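PDB 6LSU: intracellular protein transport protein USO1 from Saccharomyces cerevisiae S288c, which is required for protein transport from the endoplasmic reticulum to the Golgi complex. Local coordinates for residues A[330-334]-A[335-339]; A[402-405]-A[406-410]; A[626-629]-A[630-634]. One frame throughout, in Å; residues are numbered along the deposited sequence.

All three contacts are local, in the globular head of Uso1, a chain of armadillo (ARM) repeats. Along the chain come contact 1 in ARM 6, contact 2 in ARM 7 and contact 3 in ARM 10. Contact 1 is a turn between helices 325-333 and 337-346. Contact 2 is the step from strand 399-403 into helix 404-414. Contact 3 lies within helix 622-637. Contacts 1 and 2 are neighbours, with centres about 20 Å and nearest atoms about 6 Å apart, without touching; I379 touches residues of both. Contact 3 lies about 35 Å from contact 2 and 48 Å from contact 1, centre to centre. Turn, cap and helix are thus built locally along the repeat head.

Contact 1 (A[330-334]-A[335-339]); sequences NALLD and SSVLM
S335 holds OG between its backbone N and carbonyl carbon (chi1 72°), which turns the hydroxyl back over the end of the helix that contains L332. This is the turn between two helices in ARM 6, where helix 325-333 gives way to helix 337-346. D334 is the first residue to leave helical geometry. The S335 hydroxyl has partners on both sides of the turn. It gives its hydrogen to L332 O, with OG and O 3.0 Å apart. It meets that oxygen from above the carbonyl plane, 39° out of it. OG also accepts from V337 N at 3.3 Å, which makes S335 a cap of the second helix. A weak bond from S335 N to the same L332 O, at 3.4 Å, adds a second donor there. With an alanine here, V337 N would probably lose its capping acceptor, and L332 O would keep only the weak backbone bond from this turn.

Two apolar pairs close the corner. L332 CD2 lies 4.2 Å from V337 CG2, and V314 of helix 301-317 touches both side chains. L333 and L338 lie side by side and point the same way. L338 CG stands opposite its backbone N (chi1 -177°), and from there its CD2 branch turns to L333. Methyl meets methyl in this pair, L333 CD2 against L338 CD2.

Contact 2 (A[402-405]-A[406-410]); sequences IPVV and SILIN
A strand-to-helix junction in ARM 7 brings these residues together. I402 and P403 end strand 399-403, and V404 begins helix 404-414. P403 sits at the N-cap position. Its ring leaves no N-H to give, but its carbonyl opens the helical ladder. I407 N donates to P403 O at 3.3 Å and lies in the carbonyl plane. The next rung runs from L408 N to V404 O at 3.0 Å, with the donor nearly in line with the C=O bond. I409 N then reaches V405 O at 3.2 Å, tilted 18° from the carbonyl plane. Three successive i to i+4 bonds thus start the helix at once after the strand.

The side chains follow the same turn. I402 CG2 stands opposite its own backbone N, while CG1 lies beside that N (chi1 -59°). This sends the CG2 methyl over to I407, where it meets CG1 at 3.8 Å. The two isoleucines cross at about a right angle. The same methyl also lies 4.1 Å from S406 CB, so the strand residue rests on the first full turn of the helix. Within the helix, V405 CG1 approaches I409 CD1 at 4.1 Å. V404 and L408 make a looser pair, CG1 to CD1 at 4.5 Å.

The junction is bound to its surroundings on several sides. I402 is hydrogen-bonded through its backbone to V381 of the antiparallel partner strand 380-384, and I407 packs on V381 and Y383 of that strand. V404, V405 and L408 touch F376 of helix 370-376, while L408 also meets C427, L430 and L431 of helix 421-435.

Contact 3 (A[626-629]-A[630-634]); sequences CLVT and MLLGV
M630, L631, L632 and G633 each donate their backbone N-H to the carbonyl four residues earlier, in the regular alpha-helical ladder of helix 622-637; residues 626-634 lie in ARM 10. M630 N lies 2.7 Å from C626 O and L631 N 2.8 Å from L627 O. The bond from L632 N to V628 O is weak, at 3.4 Å. That from G633 N to T629 O is almost straight, with an N-H...O angle of 179° and the donor in the carbonyl plane.

The closest side-chain pair is L627 with M630. They lie side by side, pointing the same way, and L627 CD2 meets the terminal methyl CE of M630 at 3.9 Å. M630 gets there by a bend near its end, about the CG-SD bond (chi3 -63°). This bend turns CE toward the CD2 methyl of L627. F705 of helix 703-711 and F670 of helix 660-673 touch both side chains. On another face V628 CG1 lies 4.5 Å from L632 CD1, beside helix 604-614.

T629 is the polar side chain in this apolar setting. Its OG1 is hydrogen-bonded to K625 O in the preceding turn and weakly to R666. The chemistry is thus that of a buried core helix: backbone polar groups are paired along its axis, mostly apolar side chains face the neighbouring helices, and the T629 hydroxyl is held within its own helix.

Contact 1 (A[330-334]-A[335-339])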
loop_
_atom_site.group_PDB
_atom_site.type_symbol
_atom_site.label_atom_id
_atom_site.label_comp_id
_atom_site.label_asym_id
_atom_site.label_seq_id
_atom_site.Cartn_x
_atom_site.Cartn_y
_atom_site.Cartn_z
ATOM N N ASN A 330 -2.381 -7.209 -18.995
ATOM C CA ASN A 330 -2.852 -8.199 -20.001
ATOM C C ASN A 330 -2.354 -9.599 -19.638
ATOM O O ASN A 330 -3.171 -10.507 -19.585
ATOM C CB ASN A 330 -2.406 -7.792 -21.406
ATOM C CG ASN A 330 -3.129 -6.580 -21.960
ATOM O OD1 ASN A 330 -4.180 -6.192 -21.470
ATOM N ND2 ASN A 330 -2.596 -6.012 -23.030
ATOM N N ALA A 331 -1.064 -9.737 -19.324
ATOM C CA ALA A 331 -0.476 -10.994 -18.816
ATOM C C ALA A 331 -1.265 -11.482 -17.587
ATOM O O ALA A 331 -1.687 -12.661 -17.565
ATOM C CB ALA A 331 0.997 -10.814 -18.528
ATOM N N LEU A 332 -1.475 -10.626 -16.583
ATOM C CA LEU A 332 -2.159 -11.065 -15.319
ATOM C C LEU A 332 -3.612 -11.472 -15.599
ATOM O O LEU A 332 -4.156 -12.314 -14.827
ATOM C CB LEU A 332 -2.094 -9.946 -14.285
ATOM C CG LEU A 332 -0.725 -9.711 -13.678
ATOM C CD1 LEU A 332 -0.646 -8.310 -13.104
ATOM C CD2 LEU A 332 -0.405 -10.757 -12.639
ATOM N N LEU A 333 -4.225 -10.883 -16.637
ATOM C CA LEU A 333 -5.638 -11.138 -16.983
ATOM C C LEU A 333 -5.749 -12.515 -17.638
ATOM O O LEU A 333 -6.779 -13.192 -17.400
ATOM C CB LEU A 333 -6.157 -10.032 -17.897
ATOM C CG LEU A 333 -6.997 -8.972 -17.203
ATOM C CD1 LEU A 333 -7.645 -8.108 -18.261
ATOM C CD2 LEU A 333 -8.071 -9.585 -16.317
ATOM N N ASP A 334 -4.687 -12.934 -18.331
ATOM C CA ASP A 334 -4.578 -14.246 -19.014
ATOM C C ASP A 334 -4.216 -15.352 -18.013
ATOM O O ASP A 334 -3.719 -16.406 -18.463
ATOM C CB ASP A 334 -3.529 -14.209 -20.132
ATOM C CG ASP A 334 -3.655 -15.367 -21.112
ATOM O OD1 ASP A 334 -4.694 -16.088 -21.036
ATOM O OD2 ASP A 334 -2.740 -15.525 -21.950
ATOM N N SER A 335 -4.444 -15.148 -16.719
ATOM C CA SER A 335 -4.302 -16.198 -15.675
ATOM C C SER A 335 -5.512 -16.138 -14.743
ATOM O O SER A 335 -6.481 -15.467 -15.111
ATOM C CB SER A 335 -2.986 -16.053 -14.929
ATOM O OG SER A 335 -2.988 -14.930 -14.063
ATOM N N SER A 336 -5.457 -16.811 -13.592
ATOM C CA SER A 336 -6.538 -16.748 -12.574
ATOM C C SER A 336 -6.319 -15.596 -11.570
ATOM O O SER A 336 -7.146 -15.447 -10.666
ATOM C CB SER A 336 -6.730 -18.096 -11.902
ATOM O OG SER A 336 -5.489 -18.700 -11.543
ATOM N N VAL A 337 -5.305 -14.745 -11.739
ATOM C CA VAL A 337 -4.836 -13.872 -10.619
ATOM C C VAL A 337 -5.939 -12.876 -10.249
ATOM O O VAL A 337 -6.257 -12.800 -9.055
ATOM C CB VAL A 337 -3.485 -13.190 -10.890
ATOM C CG1 VAL A 337 -3.029 -12.412 -9.669
ATOM C CG2 VAL A 337 -2.420 -14.197 -11.241
ATOM N N LEU A 338 -6.540 -12.197 -11.222
ATOM C CA LEU A 338 -7.612 -11.193 -10.996
ATOM C C LEU A 338 -8.757 -11.813 -10.221
ATOM O O LEU A 338 -9.269 -11.177 -9.263
ATOM C CB LEU A 338 -8.175 -10.662 -12.310
ATOM C CG LEU A 338 -9.238 -9.565 -12.124
ATOM C CD1 LEU A 338 -8.680 -8.390 -11.322
ATOM C CD2 LEU A 338 -9.780 -9.078 -13.472
ATOM N N MET A 339 -9.202 -12.962 -10.658
ATOM C CA MET A 339 -10.340 -13.658 -10.048
ATOM C C MET A 339 -9.897 -14.060 -8.649
ATOM O O MET A 339 -10.682 -14.022 -7.723
ATOM C CB MET A 339 -10.730 -14.896 -10.868
ATOM C CG MET A 339 -12.009 -15.507 -10.383
ATOM S SD MET A 339 -13.359 -14.350 -10.736
ATOM C CE MET A 339 -14.336 -14.618 -9.247
#

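Contact 2 (A[402-405]-A[406-410])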
loop_
_atom_site.group_PDB
_atom_site.type_symbol
_atom_site.label_atom_id
_atom_site.label_comp_id
_atom_site.label_asym_id
_atom_site.label_seq_id
_atom_site.Cartn_x
_atom_site.Cartn_y
_atom_site.Cartn_z
ATOM N N ILE A 402 -23.617 -12.594 -7.895
ATOM C CA ILE A 402 -23.762 -11.111 -7.898
ATOM C C ILE A 402 -22.604 -10.531 -8.682
ATOM O O ILE A 402 -21.468 -10.969 -8.545
ATOM C CB ILE A 402 -23.855 -10.548 -6.472
ATOM C CG1 ILE A 402 -25.053 -11.149 -5.718
ATOM C CG2 ILE A 402 -23.929 -9.044 -6.509
ATOM C CD1 ILE A 402 -24.727 -12.394 -4.938
ATOM N N PRO A 403 -22.875 -9.532 -9.536
ATOM C CA PRO A 403 -21.825 -8.794 -10.221
ATOM C C PRO A 403 -20.914 -8.071 -9.228
ATOM O O PRO A 403 -21.392 -7.466 -8.302
ATOM C CB PRO A 403 -22.546 -7.790 -11.097
ATOM C CG PRO A 403 -23.930 -8.303 -11.187
ATOM C CD PRO A 403 -24.202 -9.047 -9.893
ATOM N N VAL A 404 -19.599 -8.206 -9.454
ATOM C CA VAL A 404 -18.527 -7.571 -8.626
ATOM C C VAL A 404 -18.801 -6.060 -8.546
ATOM O O VAL A 404 -18.798 -5.489 -7.476
ATOM C CB VAL A 404 -17.164 -7.984 -9.187
ATOM C CG1 VAL A 404 -16.153 -6.856 -9.332
ATOM C CG2 VAL A 404 -16.605 -9.102 -8.337
ATOM N N VAL A 405 -19.220 -5.423 -9.609
ATOM C CA VAL A 405 -19.378 -3.940 -9.548
ATOM C C VAL A 405 -20.472 -3.589 -8.522
ATOM O O VAL A 405 -20.278 -2.653 -7.755
ATOM C CB VAL A 405 -19.640 -3.344 -10.928
ATOM C CG1 VAL A 405 -19.969 -1.871 -10.839
ATOM C CG2 VAL A 405 -18.443 -3.577 -11.810
ATOM N N SER A 406 -21.601 -4.298 -8.545
ATOM C CA SER A 406 -22.680 -4.186 -7.526
ATOM C C SER A 406 -22.116 -4.330 -6.096
ATOM O O SER A 406 -22.361 -3.404 -5.280
ATOM C CB SER A 406 -23.777 -5.207 -7.823
ATOM O OG SER A 406 -24.435 -4.828 -9.026
ATOM N N ILE A 407 -21.344 -5.378 -5.785
ATOM C CA ILE A 407 -20.752 -5.556 -4.416
ATOM C C ILE A 407 -19.894 -4.340 -4.051
ATOM O O ILE A 407 -19.889 -3.940 -2.956
ATOM C CB ILE A 407 -19.938 -6.842 -4.284
ATOM C CG1 ILE A 407 -20.751 -8.059 -4.713
ATOM C CG2 ILE A 407 -19.434 -7.020 -2.843
ATOM C CD1 ILE A 407 -20.039 -9.313 -4.451
ATOM N N LEU A 408 -19.123 -3.803 -4.972
ATOM C CA LEU A 408 -18.257 -2.657 -4.667
ATOM C C LEU A 408 -19.140 -1.496 -4.191
ATOM O O LEU A 408 -18.867 -0.927 -3.168
ATOM C CB LEU A 408 -17.434 -2.285 -5.902
ATOM C CG LEU A 408 -16.328 -3.276 -6.231
ATOM C CD1 LEU A 408 -15.582 -2.824 -7.470
ATOM C CD2 LEU A 408 -15.316 -3.426 -5.103
ATOM N N ILE A 409 -20.166 -1.191 -4.958
ATOM C CA ILE A 409 -21.061 -0.030 -4.715
ATOM C C ILE A 409 -21.780 -0.263 -3.404
ATOM O O ILE A 409 -21.862 0.640 -2.597
ATOM C CB ILE A 409 -22.019 0.147 -5.891
ATOM C CG1 ILE A 409 -21.218 0.596 -7.124
ATOM C CG2 ILE A 409 -23.083 1.159 -5.501
ATOM C CD1 ILE A 409 -22.022 0.676 -8.411
ATOM N N ASN A 410 -22.168 -1.502 -3.171
ATOM C CA ASN A 410 -22.876 -1.836 -1.940
ATOM C C ASN A 410 -21.920 -1.637 -0.765
ATOM O O ASN A 410 -22.331 -1.066 0.252
ATOM C CB ASN A 410 -23.401 -3.254 -2.064
ATOM C CG ASN A 410 -24.020 -3.647 -0.761
ATOM O OD1 ASN A 410 -23.327 -4.168 0.105
ATOM N ND2 ASN A 410 -25.265 -3.252 -0.628
#

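Contact 3 (A[626-629]-A[630-634])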
loop_
_atom_site.group_PDB
_atom_site.type_symbol
_atom_site.label_atom_id
_atom_site.label_comp_id
_atom_site.label_asym_id
_atom_site.label_seq_id
_atom_site.Cartn_x
_atom_site.Cartn_y
_atom_site.Cartn_z
ATOM N N CYS A 626 -19.336 29.599 4.485
ATOM C CA CYS A 626 -18.526 29.986 3.287
ATOM C C CYS A 626 -18.947 29.129 2.065
ATOM O O CYS A 626 -18.948 29.645 0.913
ATOM C CB CYS A 626 -17.029 29.882 3.562
ATOM S SG CYS A 626 -16.416 30.917 4.943
ATOM N N LEU A 627 -19.330 27.858 2.273
ATOM C CA LEU A 627 -19.671 26.951 1.147
ATOM C C LEU A 627 -20.997 27.374 0.532
ATOM O O LEU A 627 -21.061 27.447 -0.767
ATOM C CB LEU A 627 -19.701 25.492 1.616
ATOM C CG LEU A 627 -18.323 24.838 1.725
ATOM C CD1 LEU A 627 -18.454 23.378 2.162
ATOM C CD2 LEU A 627 -17.584 24.963 0.402
ATOM N N VAL A 628 -21.999 27.643 1.388
ATOM C CA VAL A 628 -23.274 28.293 0.970
ATOM C C VAL A 628 -22.934 29.573 0.204
ATOM O O VAL A 628 -23.491 29.774 -0.835
ATOM C CB VAL A 628 -24.236 28.604 2.130
ATOM C CG1 VAL A 628 -25.412 29.419 1.610
ATOM C CG2 VAL A 628 -24.757 27.339 2.788
ATOM N N THR A 629 -22.081 30.429 0.738
ATOM C CA THR A 629 -21.745 31.734 0.101
ATOM C C THR A 629 -21.136 31.420 -1.261
ATOM O O THR A 629 -21.524 32.049 -2.248
ATOM C CB THR A 629 -20.774 32.553 0.952
ATOM O OG1 THR A 629 -21.330 32.647 2.263
ATOM C CG2 THR A 629 -20.437 33.900 0.342
ATOM N N MET A 630 -20.203 30.467 -1.296
ATOM C CA MET A 630 -19.468 30.077 -2.533
ATOM C C MET A 630 -20.462 29.575 -3.607
ATOM O O MET A 630 -20.354 29.937 -4.828
ATOM C CB MET A 630 -18.478 28.969 -2.216
ATOM C CG MET A 630 -17.366 28.923 -3.228
ATOM S SD MET A 630 -16.319 27.485 -2.996
ATOM C CE MET A 630 -15.685 27.834 -1.353
ATOM N N LEU A 631 -21.432 28.759 -3.176
ATOM C CA LEU A 631 -22.463 28.236 -4.091
ATOM C C LEU A 631 -23.083 29.409 -4.851
ATOM O O LEU A 631 -23.219 29.317 -6.134
ATOM C CB LEU A 631 -23.501 27.486 -3.262
ATOM C CG LEU A 631 -24.136 26.284 -3.943
ATOM C CD1 LEU A 631 -25.482 25.922 -3.297
ATOM C CD2 LEU A 631 -24.328 26.565 -5.437
ATOM N N LEU A 632 -23.502 30.451 -4.118
ATOM C CA LEU A 632 -24.265 31.585 -4.697
ATOM C C LEU A 632 -23.366 32.391 -5.638
ATOM O O LEU A 632 -23.819 32.729 -6.763
ATOM C CB LEU A 632 -24.802 32.457 -3.550
ATOM C CG LEU A 632 -25.837 31.759 -2.680
ATOM C CD1 LEU A 632 -26.138 32.576 -1.448
ATOM C CD2 LEU A 632 -27.114 31.480 -3.476
ATOM N N GLY A 633 -22.163 32.692 -5.189
ATOM C CA GLY A 633 -21.120 33.300 -6.031
ATOM C C GLY A 633 -20.935 32.537 -7.320
ATOM O O GLY A 633 -21.074 33.154 -8.383
ATOM N N VAL A 634 -20.668 31.229 -7.233
ATOM C CA VAL A 634 -20.338 30.389 -8.420
ATOM C C VAL A 634 -21.571 30.426 -9.319
ATOM O O VAL A 634 -21.402 30.656 -10.516
ATOM C CB VAL A 634 -19.876 28.959 -8.032
ATOM C CG1 VAL A 634 -19.954 27.972 -9.201
ATOM C CG2 VAL A 634 -18.469 28.973 -7.450
#